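Local coordinates for putative protein-disulfide isomerase (Pseudomonas syringae pv. tomato, PDB 3GN3), which is of unknown function but probably takes part in thiol-disulfide exchange, like DsbA-type oxidoreductases, at residues L9-G14 / G79-K84; L22-P27 / V65-I70; I52-Q57 / K141-Y146. All blocks are in the same frame, centred on the assembly; numbering follows the deposited sequence.

Overall arrangement
From the N terminus, strand 10-12 at the edge of the sheet comes first, and contact 1 joins it to helix 79-92, closing a long loop. Contact 2 falls wholly within that loop, bringing the turn after strand 16-22 back against helix 63-73. Contact 3 starts at the end of strand 48-54 and closes far later on helix 137-150, so it crosses both other contacts along the chain. The strand segments also meet one another: Leu9 probably hydrogen-bonds Ile52, and just past the end of strand 48-54 Leu22 probably bonds Gln55. Helices 79-92 and 137-150 are thereby tied to the thioredoxin-like sheet, and helix 63-73 to the turn leaving it.

Contact 1: L9-G14 / G79-K84; sequences LSWGHG and GKESAK
Strand 10-12 crosses the first turns of helix 79-92 at 108°, with the segment axes 9.9 Å apart. The chains come nearest where the CA atoms of Leu9 and Lys80 lie 5.4 Å from each other. Trp11 and Lys80 carry most of the contact. The indole NE1 of Trp11 donates to Glu81 OE2 over 3.0 Å with an N-H...O angle of 158°; the acceptor lies near the ring plane, and the carboxylate is met on its syn side, though tilted out of its own plane. Strand 10-12 is the edge strand of the thioredoxin-like sheet, antiparallel to strand 48-54, whereas helix 79-92 belongs to the helical insertion of the DsbA family, so this indole bridges the two parts. Lys80 CG sits between backbone N and carbonyl carbon (chi1 73°), and the bent chain runs back across one indole face. Its CB and CG pass close to Trp11 CZ2, the CG to CZ2 distance being 3.7 Å. Farther out, NZ lies 4.2 Å from the centroid of the Trp11 five-membered ring in a cation-pi arrangement, but the modelled lysine end is doubtful because its CE clashes with Ser10 O. Deeper in, Leu9 CD1 rests 4.2 Å from Ala83 CB.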
ATOM      1  N   LEU A   9      -9.735  -9.508 -18.675  1.00 50.77           N
ATOM      2  CA  LEU A   9     -10.497 -10.479 -17.911  1.00 48.56           C
ATOM      3  C   LEU A   9     -11.707  -9.804 -17.282  1.00 47.49           C
ATOM      4  O   LEU A   9     -11.787  -9.657 -16.066  1.00 47.33           O
ATOM      5  CB  LEU A   9      -9.594 -11.119 -16.864  1.00 48.21           C
ATOM      6  CG  LEU A   9      -8.710 -12.280 -17.333  1.00 46.68           C
ATOM      7  CD1 LEU A   9      -8.300 -12.165 -18.786  1.00 45.42           C
ATOM      8  CD2 LEU A   9      -7.507 -12.464 -16.432  1.00 43.55           C
ATOM      9  N   SER A  10     -12.644  -9.394 -18.133  1.00 45.74           N
ATOM     10  CA  SER A  10     -13.739  -8.534 -17.734  1.00 44.57           C
ATOM     11  C   SER A  10     -15.085  -8.998 -18.323  1.00 43.90           C
ATOM     12  O   SER A  10     -15.148  -9.384 -19.481  1.00 44.19           O
ATOM     13  CB  SER A  10     -13.430  -7.115 -18.171  1.00 44.45           C
ATOM     14  OG  SER A  10     -14.300  -6.197 -17.544  1.00 45.72           O
ATOM     15  N   TRP A  11     -16.146  -8.987 -17.519  1.00 42.19           N
ATOM     16  CA  TRP A  11     -17.463  -9.428 -17.960  1.00 41.00           C
ATOM     17  C   TRP A  11     -18.524  -8.531 -17.347  1.00 40.68           C
ATOM     18  O   TRP A  11     -18.354  -7.999 -16.243  1.00 40.24           O
ATOM     19  CB  TRP A  11     -17.753 -10.877 -17.554  1.00 40.67           C
ATOM     20  CG  TRP A  11     -16.917 -11.930 -18.213  1.00 40.26           C
ATOM     21  CD1 TRP A  11     -17.249 -12.678 -19.311  1.00 40.31           C
ATOM     22  CD2 TRP A  11     -15.621 -12.385 -17.800  1.00 39.91           C
ATOM     23  NE1 TRP A  11     -16.240 -13.565 -19.615  1.00 38.87           N
ATOM     24  CE2 TRP A  11     -15.227 -13.407 -18.707  1.00 39.10           C
ATOM     25  CE3 TRP A  11     -14.746 -12.025 -16.756  1.00 40.11           C
ATOM     26  CZ2 TRP A  11     -13.990 -14.074 -18.606  1.00 38.46           C
ATOM     27  CZ3 TRP A  11     -13.508 -12.697 -16.653  1.00 39.08           C
ATOM     28  CH2 TRP A  11     -13.152 -13.710 -17.580  1.00 38.48           C
ATOM     29  N   GLY A  12     -19.633  -8.380 -18.063  1.00 39.99           N
ATOM     30  CA  GLY A  12     -20.713  -7.522 -17.621  1.00 39.48           C
ATOM     31  C   GLY A  12     -20.365  -6.130 -18.069  1.00 39.28           C
ATOM     32  O   GLY A  12     -19.254  -5.895 -18.526  1.00 39.11           O
ATOM     33  N   HIS A  13     -21.306  -5.205 -17.948  1.00 39.39           N
ATOM     34  CA  HIS A  13     -21.078  -3.850 -18.405  1.00 39.94           C
ATOM     35  C   HIS A  13     -21.741  -2.834 -17.474  1.00 40.27           C
ATOM     36  O   HIS A  13     -21.933  -1.683 -17.853  1.00 40.37           O
ATOM     37  CB  HIS A  13     -21.567  -3.686 -19.851  1.00 40.06           C
ATOM     38  CG  HIS A  13     -23.035  -3.941 -20.020  1.00 41.37           C
ATOM     39  ND1 HIS A  13     -23.545  -5.188 -20.340  1.00 42.15           N
ATOM     40  CD2 HIS A  13     -24.106  -3.117 -19.885  1.00 41.03           C
ATOM     41  CE1 HIS A  13     -24.866  -5.116 -20.401  1.00 40.36           C
ATOM     42  NE2 HIS A  13     -25.231  -3.874 -20.122  1.00 40.72           N
ATOM     43  N   GLY A  14     -22.074  -3.257 -16.253  1.00 40.56           N
ATOM     44  CA  GLY A  14     -22.688  -2.364 -15.260  1.00 40.61           C
ATOM     45  C   GLY A  14     -21.707  -1.359 -14.661  1.00 40.78           C
ATOM     46  O   GLY A  14     -20.490  -1.499 -14.833  1.00 40.81           O
ATOM     47  N   GLY A  79      -9.922 -14.996 -26.603  1.00 41.37           N
ATOM     48  CA  GLY A  79      -9.609 -14.064 -25.508  1.00 40.19           C
ATOM     49  C   GLY A  79      -9.890 -14.538 -24.078  1.00 39.86           C
ATOM     50  O   GLY A  79      -9.403 -15.606 -23.613  1.00 39.23           O
ATOM     51  N   LYS A  80     -10.705 -13.743 -23.393  1.00 39.10           N
ATOM     52  CA  LYS A  80     -11.041 -13.990 -22.006  1.00 38.93           C
ATOM     53  C   LYS A  80     -11.762 -15.331 -21.807  1.00 39.23           C
ATOM     54  O   LYS A  80     -11.670 -15.932 -20.731  1.00 39.79           O
ATOM     55  CB  LYS A  80     -11.888 -12.848 -21.479  1.00 38.49           C
ATOM     56  CG  LYS A  80     -13.278 -12.889 -22.026  1.00 38.07           C
ATOM     57  CD  LYS A  80     -13.755 -11.541 -22.405  1.00 35.95           C
ATOM     58  CE  LYS A  80     -14.836 -11.115 -21.499  1.00 35.38           C
ATOM     59  NZ  LYS A  80     -15.939 -10.535 -22.268  1.00 31.44           N
ATOM     60  N   GLU A  81     -12.463 -15.807 -22.834  1.00 39.15           N
ATOM     61  CA  GLU A  81     -13.137 -17.101 -22.740  1.00 39.73           C
ATOM     62  C   GLU A  81     -12.140 -18.252 -22.705  1.00 39.63           C
ATOM     63  O   GLU A  81     -12.365 -19.246 -22.006  1.00 39.83           O
ATOM     64  CB  GLU A  81     -14.152 -17.289 -23.863  1.00 39.58           C
ATOM     65  CG  GLU A  81     -15.242 -16.224 -23.898  1.00 42.36           C
ATOM     66  CD  GLU A  81     -15.961 -16.012 -22.549  1.00 46.76           C
ATOM     67  OE1 GLU A  81     -16.096 -16.977 -21.750  1.00 49.76           O
ATOM     68  OE2 GLU A  81     -16.407 -14.870 -22.288  1.00 48.86           O
ATOM     69  N   SER A  82     -11.034 -18.099 -23.446  1.00 39.60           N
ATOM     70  CA  SER A  82      -9.939 -19.086 -23.464  1.00 39.08           C
ATOM     71  C   SER A  82      -9.124 -19.028 -22.182  1.00 38.15           C
ATOM     72  O   SER A  82      -8.753 -20.068 -21.642  1.00 37.47           O
ATOM     73  CB  SER A  82      -9.028 -18.878 -24.677  1.00 39.16           C
ATOM     74  OG  SER A  82      -9.776 -19.010 -25.869  1.00 40.56           O
ATOM     75  N   ALA A  83      -8.864 -17.813 -21.696  1.00 37.85           N
ATOM     76  CA  ALA A  83      -8.273 -17.635 -20.368  1.00 37.94           C
ATOM     77  C   ALA A  83      -9.175 -18.285 -19.305  1.00 37.92           C
ATOM     78  O   ALA A  83      -8.690 -19.016 -18.423  1.00 37.68           O
ATOM     79  CB  ALA A  83      -8.045 -16.162 -20.071  1.00 37.90           C
ATOM     80  N   LYS A  84     -10.486 -18.050 -19.418  1.00 37.55           N
ATOM     81  CA  LYS A  84     -11.441 -18.651 -18.497  1.00 37.83           C
ATOM     82  C   LYS A  84     -11.405 -20.187 -18.593  1.00 36.88           C
ATOM     83  O   LYS A  84     -11.377 -20.881 -17.567  1.00 37.04           O
ATOM     84  CB  LYS A  84     -12.836 -18.084 -18.733  1.00 38.62           C
ATOM     85  CG  LYS A  84     -13.876 -18.568 -17.741  1.00 41.69           C
ATOM     86  CD  LYS A  84     -15.291 -18.419 -18.324  1.00 46.95           C
ATOM     87  CE  LYS A  84     -16.332 -19.155 -17.461  1.00 49.10           C
ATOM     88  NZ  LYS A  84     -17.517 -19.525 -18.282  1.00 51.07           N
TER

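Contact 2: L22-P27 / V65-I70; sequences LEPTCP and VIVRCI
The loop from strand 16-22 to helix 27-33 is where thioredoxin-fold proteins of the DsbA family carry their redox motif, and its Pro24 and Thr25 pack here on helix 63-73. Cys26 and Ser29 probably occupy the two ends of that motif, which would put a serine where a CXXC protein has its second cysteine. Glu23 to Cys26 form a type I beta turn, closed by Cys26 N donating to Glu23 O at 3.0 Å. Cys26, the last residue of the turn, is also the N-cap of helix 27-33, and its side chain caps a backbone N there. CB of Pro24 points toward helix 63-73, and the ring meets three side chains spaced over little more than one turn. Pro24 CG lies 3.4 Å from Ile70 CD1, a tight approach, and 4.0 Å from Val67 CG2, the valine crossing the ring at about a right angle. Pro24 CB meets Ile66 CG2 at 3.9 Å. The other branch of Ile66 runs out extended, chi2 162°, and brings CD1 to within 3.6 Å of Thr25 CG2. Thr25 itself is fastened from within the turn. With chi1 at 60°, OG1 lies between the backbone N and the carbonyl carbon, and it and N both donate to Glu23 OE2: OG1 at 2.7 Å from above the carboxylate plane, N at 3.0 Å on the anti side and from the opposite face. The second oxygen, Glu23 OE1, is hydrogen-bonded to Gln57 N and Ser63 OG, while Thr25 OG1 also bonds His60 ND1. The buried carboxylate is thus gripped at both oxygens; together with the hydrocarbon packing of Pro24 and Thr25 on the helix, this probably limits how far the backbone leading into Cys26 can shift.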
ATOM      1  N   LEU A  22      -7.397 -13.457  -7.705  1.00 30.43           N
ATOM      2  CA  LEU A  22      -7.421 -14.905  -7.608  1.00 31.20           C
ATOM      3  C   LEU A  22      -6.045 -15.510  -7.861  1.00 31.86           C
ATOM      4  O   LEU A  22      -5.338 -15.105  -8.788  1.00 32.05           O
ATOM      5  CB  LEU A  22      -8.458 -15.498  -8.575  1.00 30.58           C
ATOM      6  CG  LEU A  22      -9.942 -15.103  -8.455  1.00 30.96           C
ATOM      7  CD1 LEU A  22     -10.708 -15.490  -9.747  1.00 28.59           C
ATOM      8  CD2 LEU A  22     -10.618 -15.716  -7.205  1.00 29.12           C
ATOM      9  N   GLU A  23      -5.664 -16.451  -7.008  1.00 32.53           N
ATOM     10  CA  GLU A  23      -4.536 -17.329  -7.283  1.00 34.01           C
ATOM     11  C   GLU A  23      -5.135 -18.605  -7.891  1.00 34.41           C
ATOM     12  O   GLU A  23      -5.916 -19.298  -7.225  1.00 35.21           O
ATOM     13  CB  GLU A  23      -3.724 -17.610  -5.993  1.00 33.81           C
ATOM     14  CG  GLU A  23      -2.911 -18.918  -5.957  1.00 35.14           C
ATOM     15  CD  GLU A  23      -1.859 -19.036  -7.068  1.00 38.00           C
ATOM     16  OE1 GLU A  23      -0.992 -18.130  -7.194  1.00 37.23           O
ATOM     17  OE2 GLU A  23      -1.906 -20.055  -7.808  1.00 39.24           O
ATOM     18  N   PRO A  24      -4.783 -18.918  -9.149  1.00 34.78           N
ATOM     19  CA  PRO A  24      -5.435 -20.020  -9.902  1.00 35.04           C
ATOM     20  C   PRO A  24      -5.390 -21.402  -9.246  1.00 34.87           C
ATOM     21  O   PRO A  24      -6.251 -22.242  -9.545  1.00 35.11           O
ATOM     22  CB  PRO A  24      -4.671 -20.059 -11.235  1.00 35.19           C
ATOM     23  CG  PRO A  24      -3.909 -18.743 -11.291  1.00 35.55           C
ATOM     24  CD  PRO A  24      -3.642 -18.342  -9.881  1.00 34.66           C
ATOM     25  N   THR A  25      -4.415 -21.640  -8.372  1.00 34.52           N
ATOM     26  CA  THR A  25      -4.311 -22.939  -7.696  1.00 34.43           C
ATOM     27  C   THR A  25      -4.621 -22.870  -6.202  1.00 34.37           C
ATOM     28  O   THR A  25      -4.233 -23.765  -5.440  1.00 34.69           O
ATOM     29  CB  THR A  25      -2.912 -23.604  -7.881  1.00 34.41           C
ATOM     30  OG1 THR A  25      -1.891 -22.756  -7.334  1.00 34.72           O
ATOM     31  CG2 THR A  25      -2.623 -23.867  -9.335  1.00 33.73           C
ATOM     32  N   CYS A  26      -5.298 -21.811  -5.773  1.00 34.12           N
ATOM     33  CA  CYS A  26      -5.633 -21.650  -4.357  1.00 33.82           C
ATOM     34  C   CYS A  26      -7.057 -22.144  -4.099  1.00 33.50           C
ATOM     35  O   CYS A  26      -7.981 -21.767  -4.807  1.00 33.12           O
ATOM     36  CB  CYS A  26      -5.439 -20.194  -3.942  1.00 33.80           C
ATOM     37  SG  CYS A  26      -6.527 -19.546  -2.618  1.00 35.48           S
ATOM     38  N   PRO A  27      -7.240 -22.998  -3.081  1.00 33.75           N
ATOM     39  CA  PRO A  27      -8.562 -23.631  -2.851  1.00 33.67           C
ATOM     40  C   PRO A  27      -9.702 -22.618  -2.659  1.00 34.08           C
ATOM     41  O   PRO A  27     -10.807 -22.805  -3.207  1.00 34.32           O
ATOM     42  CB  PRO A  27      -8.352 -24.467  -1.578  1.00 33.17           C
ATOM     43  CG  PRO A  27      -7.090 -23.947  -0.949  1.00 33.41           C
ATOM     44  CD  PRO A  27      -6.241 -23.407  -2.071  1.00 33.85           C
ATOM     45  N   VAL A  65       4.220 -20.077 -13.851  1.00 34.51           N
ATOM     46  CA  VAL A  65       3.991 -20.809 -15.089  1.00 35.03           C
ATOM     47  C   VAL A  65       2.502 -20.717 -15.414  1.00 35.90           C
ATOM     48  O   VAL A  65       2.112 -20.287 -16.508  1.00 36.57           O
ATOM     49  CB  VAL A  65       4.376 -22.297 -14.957  1.00 35.02           C
ATOM     50  CG1 VAL A  65       4.026 -23.056 -16.229  1.00 34.63           C
ATOM     51  CG2 VAL A  65       5.829 -22.454 -14.613  1.00 33.63           C
ATOM     52  N   ILE A  66       1.674 -21.094 -14.438  1.00 36.20           N
ATOM     53  CA  ILE A  66       0.224 -21.139 -14.611  1.00 36.11           C
ATOM     54  C   ILE A  66      -0.383 -19.774 -14.924  1.00 35.83           C
ATOM     55  O   ILE A  66      -1.203 -19.656 -15.832  1.00 36.80           O
ATOM     56  CB  ILE A  66      -0.468 -21.828 -13.411  1.00 36.39           C
ATOM     57  CG1 ILE A  66      -0.023 -23.296 -13.344  1.00 35.65           C
ATOM     58  CG2 ILE A  66      -2.004 -21.703 -13.521  1.00 36.03           C
ATOM     59  CD1 ILE A  66      -0.264 -23.976 -12.002  1.00 36.43           C
ATOM     60  N   VAL A  67       0.036 -18.740 -14.212  1.00 35.21           N
ATOM     61  CA  VAL A  67      -0.458 -17.382 -14.495  1.00 34.71           C
ATOM     62  C   VAL A  67      -0.101 -16.962 -15.927  1.00 35.22           C
ATOM     63  O   VAL A  67      -0.945 -16.388 -16.638  1.00 35.29           O
ATOM     64  CB  VAL A  67       0.034 -16.314 -13.444  1.00 34.47           C
ATOM     65  CG1 VAL A  67      -0.255 -14.887 -13.911  1.00 32.99           C
ATOM     66  CG2 VAL A  67      -0.597 -16.557 -12.081  1.00 32.77           C
ATOM     67  N   ARG A  68       1.140 -17.244 -16.343  1.00 35.40           N
ATOM     68  CA  ARG A  68       1.568 -16.955 -17.714  1.00 35.66           C
ATOM     69  C   ARG A  68       0.670 -17.684 -18.750  1.00 35.82           C
ATOM     70  O   ARG A  68       0.233 -17.071 -19.733  1.00 35.71           O
ATOM     71  CB  ARG A  68       3.064 -17.276 -17.914  1.00 35.89           C
ATOM     72  CG  ARG A  68       3.687 -16.629 -19.160  1.00 35.93           C
ATOM     73  CD  ARG A  68       5.187 -16.938 -19.304  1.00 38.29           C
ATOM     74  NE  ARG A  68       5.706 -16.566 -20.621  1.00 38.37           N
ATOM     75  CZ  ARG A  68       6.094 -15.342 -20.977  1.00 40.93           C
ATOM     76  NH1 ARG A  68       6.050 -14.341 -20.113  1.00 42.20           N
ATOM     77  NH2 ARG A  68       6.521 -15.106 -22.218  1.00 42.62           N
ATOM     78  N   CYS A  69       0.369 -18.963 -18.510  1.00 35.53           N
ATOM     79  CA  CYS A  69      -0.577 -19.700 -19.346  1.00 36.27           C
ATOM     80  C   CYS A  69      -1.924 -19.025 -19.479  1.00 36.40           C
ATOM     81  O   CYS A  69      -2.506 -18.994 -20.588  1.00 36.54           O
ATOM     82  CB  CYS A  69      -0.825 -21.077 -18.785  1.00 36.37           C
ATOM     83  SG  CYS A  69       0.613 -22.127 -18.955  1.00 40.23           S
ATOM     84  N   ILE A  70      -2.437 -18.507 -18.356  1.00 35.68           N
ATOM     85  CA  ILE A  70      -3.745 -17.877 -18.370  1.00 34.89           C
ATOM     86  C   ILE A  70      -3.686 -16.654 -19.264  1.00 34.79           C
ATOM     87  O   ILE A  70      -4.548 -16.444 -20.118  1.00 34.58           O
ATOM     88  CB  ILE A  70      -4.246 -17.517 -16.948  1.00 34.85           C
ATOM     89  CG1 ILE A  70      -4.523 -18.792 -16.162  1.00 33.85           C
ATOM     90  CG2 ILE A  70      -5.491 -16.623 -17.015  1.00 32.97           C
ATOM     91  CD1 ILE A  70      -4.356 -18.619 -14.671  1.00 34.43           C
TER

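Contact 3: I52-Q57 / K141-Y146; sequences IRLQSQ and KWHTKY
His143 turns its CG anti to the carbonyl carbon (chi1 -74°), which swings ND1 against the backbone of Leu54. Leu54 N donates to ND1 over 3.1 Å, nearly straight at 167°, although the donor stands well out of the imidazole plane. Arg53 CA meets the same ring at its edge, 3.5 Å from His143 ND1, and Leu54 CG lies over one face. Trp142 has a different first torsion, CG anti to the backbone N (chi1 -172°), which sends the indole to the Arg53 side. There Trp142 CH2 sits over the centre of the guanidinium face, 4.1 Å from Arg53 CZ; the two planes are steeply inclined and CZ lies near that of the indole, which therefore offers its rim to the cation. Segment 141-146 runs almost perpendicular to strand residues 52-54; its helix, 137-150, packs on the thioredoxin-like sheet and is the last before strand 157-160. Tyr146 CE2 adds an oblique contact, 3.7 Å from Arg53 NE. Glu19 takes both a salt bridge from Arg53 NH2 and a hydrogen bond with Tyr146 OH. Past the strand end a water joins the segments, donating to Leu54 O at 2.7 Å and to Thr144 OG1 at 3.0 Å while accepting from Ser56 N.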
ATOM      1  N   ILE A  52     -11.479 -10.244 -13.139  1.00 35.50           N
ATOM      2  CA  ILE A  52     -10.471 -11.065 -12.496  1.00 35.27           C
ATOM      3  C   ILE A  52      -9.072 -10.408 -12.585  1.00 35.14           C
ATOM      4  O   ILE A  52      -8.655  -9.939 -13.653  1.00 35.06           O
ATOM      5  CB  ILE A  52     -10.446 -12.473 -13.111  1.00 34.90           C
ATOM      6  CG1 ILE A  52     -11.821 -13.123 -12.949  1.00 34.85           C
ATOM      7  CG2 ILE A  52      -9.330 -13.336 -12.475  1.00 34.86           C
ATOM      8  CD1 ILE A  52     -12.010 -14.425 -13.725  1.00 34.46           C
ATOM      9  N   ARG A  53      -8.365 -10.355 -11.454  1.00 34.94           N
ATOM     10  CA  ARG A  53      -6.941 -10.011 -11.459  1.00 34.57           C
ATOM     11  C   ARG A  53      -6.218 -11.210 -10.901  1.00 34.75           C
ATOM     12  O   ARG A  53      -6.729 -11.895 -10.013  1.00 34.76           O
ATOM     13  CB  ARG A  53      -6.604  -8.791 -10.610  1.00 34.37           C
ATOM     14  CG  ARG A  53      -7.627  -7.678 -10.543  1.00 35.58           C
ATOM     15  CD  ARG A  53      -8.059  -7.237 -11.903  1.00 37.32           C
ATOM     16  NE  ARG A  53      -8.520  -5.857 -11.959  1.00 36.62           N
ATOM     17  CZ  ARG A  53      -8.742  -5.223 -13.106  1.00 34.66           C
ATOM     18  NH1 ARG A  53      -8.552  -5.871 -14.240  1.00 32.35           N
ATOM     19  NH2 ARG A  53      -9.139  -3.952 -13.121  1.00 33.99           N
ATOM     20  N   LEU A  54      -5.020 -11.466 -11.417  1.00 34.50           N
ATOM     21  CA  LEU A  54      -4.292 -12.660 -11.039  1.00 34.19           C
ATOM     22  C   LEU A  54      -3.311 -12.362  -9.906  1.00 34.15           C
ATOM     23  O   LEU A  54      -2.410 -11.525 -10.035  1.00 34.35           O
ATOM     24  CB  LEU A  54      -3.617 -13.264 -12.279  1.00 34.30           C
ATOM     25  CG  LEU A  54      -4.636 -13.613 -13.378  1.00 34.09           C
ATOM     26  CD1 LEU A  54      -3.934 -13.954 -14.664  1.00 34.08           C
ATOM     27  CD2 LEU A  54      -5.597 -14.734 -12.957  1.00 31.18           C
ATOM     28  N   GLN A  55      -3.530 -13.017  -8.776  1.00 33.81           N
ATOM     29  CA  GLN A  55      -2.711 -12.832  -7.586  1.00 33.32           C
ATOM     30  C   GLN A  55      -1.806 -14.034  -7.480  1.00 33.28           C
ATOM     31  O   GLN A  55      -2.191 -15.057  -6.889  1.00 33.78           O
ATOM     32  CB  GLN A  55      -3.612 -12.740  -6.341  1.00 33.71           C
ATOM     33  CG  GLN A  55      -2.889 -12.786  -4.973  1.00 33.71           C
ATOM     34  CD  GLN A  55      -2.232 -11.467  -4.615  1.00 33.61           C
ATOM     35  OE1 GLN A  55      -2.101 -10.576  -5.459  1.00 35.04           O
ATOM     36  NE2 GLN A  55      -1.829 -11.325  -3.358  1.00 32.94           N
ATOM     37  N   SER A  56      -0.621 -13.940  -8.074  1.00 32.62           N
ATOM     38  CA  SER A  56       0.334 -15.044  -8.042  1.00 32.31           C
ATOM     39  C   SER A  56       0.975 -15.196  -6.643  1.00 32.39           C
ATOM     40  O   SER A  56       1.618 -14.279  -6.166  1.00 32.83           O
ATOM     41  CB  SER A  56       1.389 -14.797  -9.113  1.00 32.07           C
ATOM     42  OG  SER A  56       2.268 -15.888  -9.228  1.00 31.85           O
ATOM     43  N   GLN A  57       0.787 -16.332  -5.978  1.00 32.35           N
ATOM     44  CA  GLN A  57       1.339 -16.523  -4.627  1.00 32.51           C
ATOM     45  C   GLN A  57       2.640 -17.336  -4.670  1.00 32.64           C
ATOM     46  O   GLN A  57       2.632 -18.477  -5.155  1.00 32.59           O
ATOM     47  CB  GLN A  57       0.323 -17.225  -3.704  1.00 32.56           C
ATOM     48  CG  GLN A  57      -1.088 -16.611  -3.673  1.00 32.90           C
ATOM     49  CD  GLN A  57      -1.189 -15.351  -2.829  1.00 34.01           C
ATOM     50  OE1 GLN A  57      -0.307 -14.493  -2.858  1.00 35.58           O
ATOM     51  NE2 GLN A  57      -2.272 -15.233  -2.077  1.00 34.69           N
ATOM     52  N   LYS A 141       3.374  -8.683 -15.396  1.00 35.57           N
ATOM     53  CA  LYS A 141       3.824  -7.537 -14.604  1.00 35.34           C
ATOM     54  C   LYS A 141       2.673  -6.638 -14.221  1.00 34.78           C
ATOM     55  O   LYS A 141       2.656  -6.129 -13.098  1.00 35.28           O
ATOM     56  CB  LYS A 141       4.928  -6.723 -15.310  1.00 35.11           C
ATOM     57  CG  LYS A 141       6.310  -7.323 -15.119  1.00 34.72           C
ATOM     58  CD  LYS A 141       7.192  -7.054 -16.307  1.00 34.07           C
ATOM     59  CE  LYS A 141       8.640  -7.309 -15.939  1.00 35.50           C
ATOM     60  NZ  LYS A 141       9.573  -6.500 -16.791  1.00 35.61           N
ATOM     61  N   TRP A 142       1.728  -6.444 -15.146  1.00 33.74           N
ATOM     62  CA  TRP A 142       0.612  -5.526 -14.905  1.00 32.70           C
ATOM     63  C   TRP A 142      -0.257  -5.983 -13.713  1.00 32.55           C
ATOM     64  O   TRP A 142      -0.563  -5.183 -12.819  1.00 31.74           O
ATOM     65  CB  TRP A 142      -0.262  -5.310 -16.147  1.00 32.30           C
ATOM     66  CG  TRP A 142      -1.253  -4.212 -15.857  1.00 31.61           C
ATOM     67  CD1 TRP A 142      -1.076  -2.882 -16.091  1.00 31.62           C
ATOM     68  CD2 TRP A 142      -2.532  -4.337 -15.209  1.00 29.60           C
ATOM     69  NE1 TRP A 142      -2.171  -2.167 -15.652  1.00 31.91           N
ATOM     70  CE2 TRP A 142      -3.072  -3.031 -15.090  1.00 30.66           C
ATOM     71  CE3 TRP A 142      -3.265  -5.415 -14.706  1.00 30.53           C
ATOM     72  CZ2 TRP A 142      -4.319  -2.774 -14.486  1.00 29.32           C
ATOM     73  CZ3 TRP A 142      -4.531  -5.155 -14.103  1.00 30.05           C
ATOM     74  CH2 TRP A 142      -5.034  -3.847 -14.012  1.00 27.70           C
ATOM     75  N   HIS A 143      -0.645  -7.265 -13.718  1.00 31.99           N
ATOM     76  CA  HIS A 143      -1.429  -7.841 -12.631  1.00 31.66           C
ATOM     77  C   HIS A 143      -0.706  -7.726 -11.303  1.00 30.84           C
ATOM     78  O   HIS A 143      -1.268  -7.222 -10.332  1.00 30.61           O
ATOM     79  CB  HIS A 143      -1.796  -9.282 -12.947  1.00 31.70           C
ATOM     80  CG  HIS A 143      -2.872  -9.385 -13.978  1.00 34.84           C
ATOM     81  ND1 HIS A 143      -4.205  -9.510 -13.651  1.00 35.69           N
ATOM     82  CD2 HIS A 143      -2.820  -9.314 -15.332  1.00 35.71           C
ATOM     83  CE1 HIS A 143      -4.925  -9.544 -14.760  1.00 35.54           C
ATOM     84  NE2 HIS A 143      -4.108  -9.419 -15.792  1.00 36.11           N
ATOM     85  N   THR A 144       0.555  -8.137 -11.291  1.00 29.96           N
ATOM     86  CA  THR A 144       1.358  -8.100 -10.093  1.00 29.40           C
ATOM     87  C   THR A 144       1.512  -6.680  -9.556  1.00 29.64           C
ATOM     88  O   THR A 144       1.226  -6.413  -8.377  1.00 29.35           O
ATOM     89  CB  THR A 144       2.673  -8.755 -10.364  1.00 29.44           C
ATOM     90  OG1 THR A 144       2.393 -10.076 -10.836  1.00 28.88           O
ATOM     91  CG2 THR A 144       3.508  -8.836  -9.103  1.00 27.62           C
ATOM     92  N   LYS A 145       1.891  -5.766 -10.442  1.00 29.11           N
ATOM     93  CA  LYS A 145       2.025  -4.365 -10.096  1.00 28.72           C
ATOM     94  C   LYS A 145       0.707  -3.768  -9.520  1.00 28.08           C
ATOM     95  O   LYS A 145       0.719  -3.003  -8.536  1.00 28.31           O
ATOM     96  CB  LYS A 145       2.519  -3.605 -11.331  1.00 29.03           C
ATOM     97  CG  LYS A 145       3.167  -2.290 -11.031  1.00 31.43           C
ATOM     98  CD  LYS A 145       3.701  -1.670 -12.292  1.00 35.67           C
ATOM     99  CE  LYS A 145       3.948  -0.177 -12.104  1.00 38.55           C
ATOM    100  NZ  LYS A 145       4.845   0.355 -13.176  1.00 40.31           N
ATOM    101  N   TYR A 146      -0.426  -4.130 -10.118  1.00 26.81           N
ATOM    102  CA  TYR A 146      -1.711  -3.580  -9.712  1.00 25.71           C
ATOM    103  C   TYR A 146      -2.098  -4.129  -8.336  1.00 25.37           C
ATOM    104  O   TYR A 146      -2.546  -3.374  -7.446  1.00 24.35           O
ATOM    105  CB  TYR A 146      -2.768  -3.902 -10.775  1.00 25.90           C
ATOM    106  CG  TYR A 146      -4.133  -3.313 -10.537  1.00 24.94           C
ATOM    107  CD1 TYR A 146      -4.377  -1.949 -10.721  1.00 25.62           C
ATOM    108  CD2 TYR A 146      -5.185  -4.126 -10.140  1.00 25.41           C
ATOM    109  CE1 TYR A 146      -5.655  -1.411 -10.508  1.00 26.05           C
ATOM    110  CE2 TYR A 146      -6.453  -3.614  -9.917  1.00 26.27           C
ATOM    111  CZ  TYR A 146      -6.688  -2.261 -10.103  1.00 27.21           C
ATOM    112  OH  TYR A 146      -7.969  -1.781  -9.892  1.00 26.35           O
TER
HETATM  113  O   HOH W   1       0.237 -11.428  -9.301  1.00 27.31           O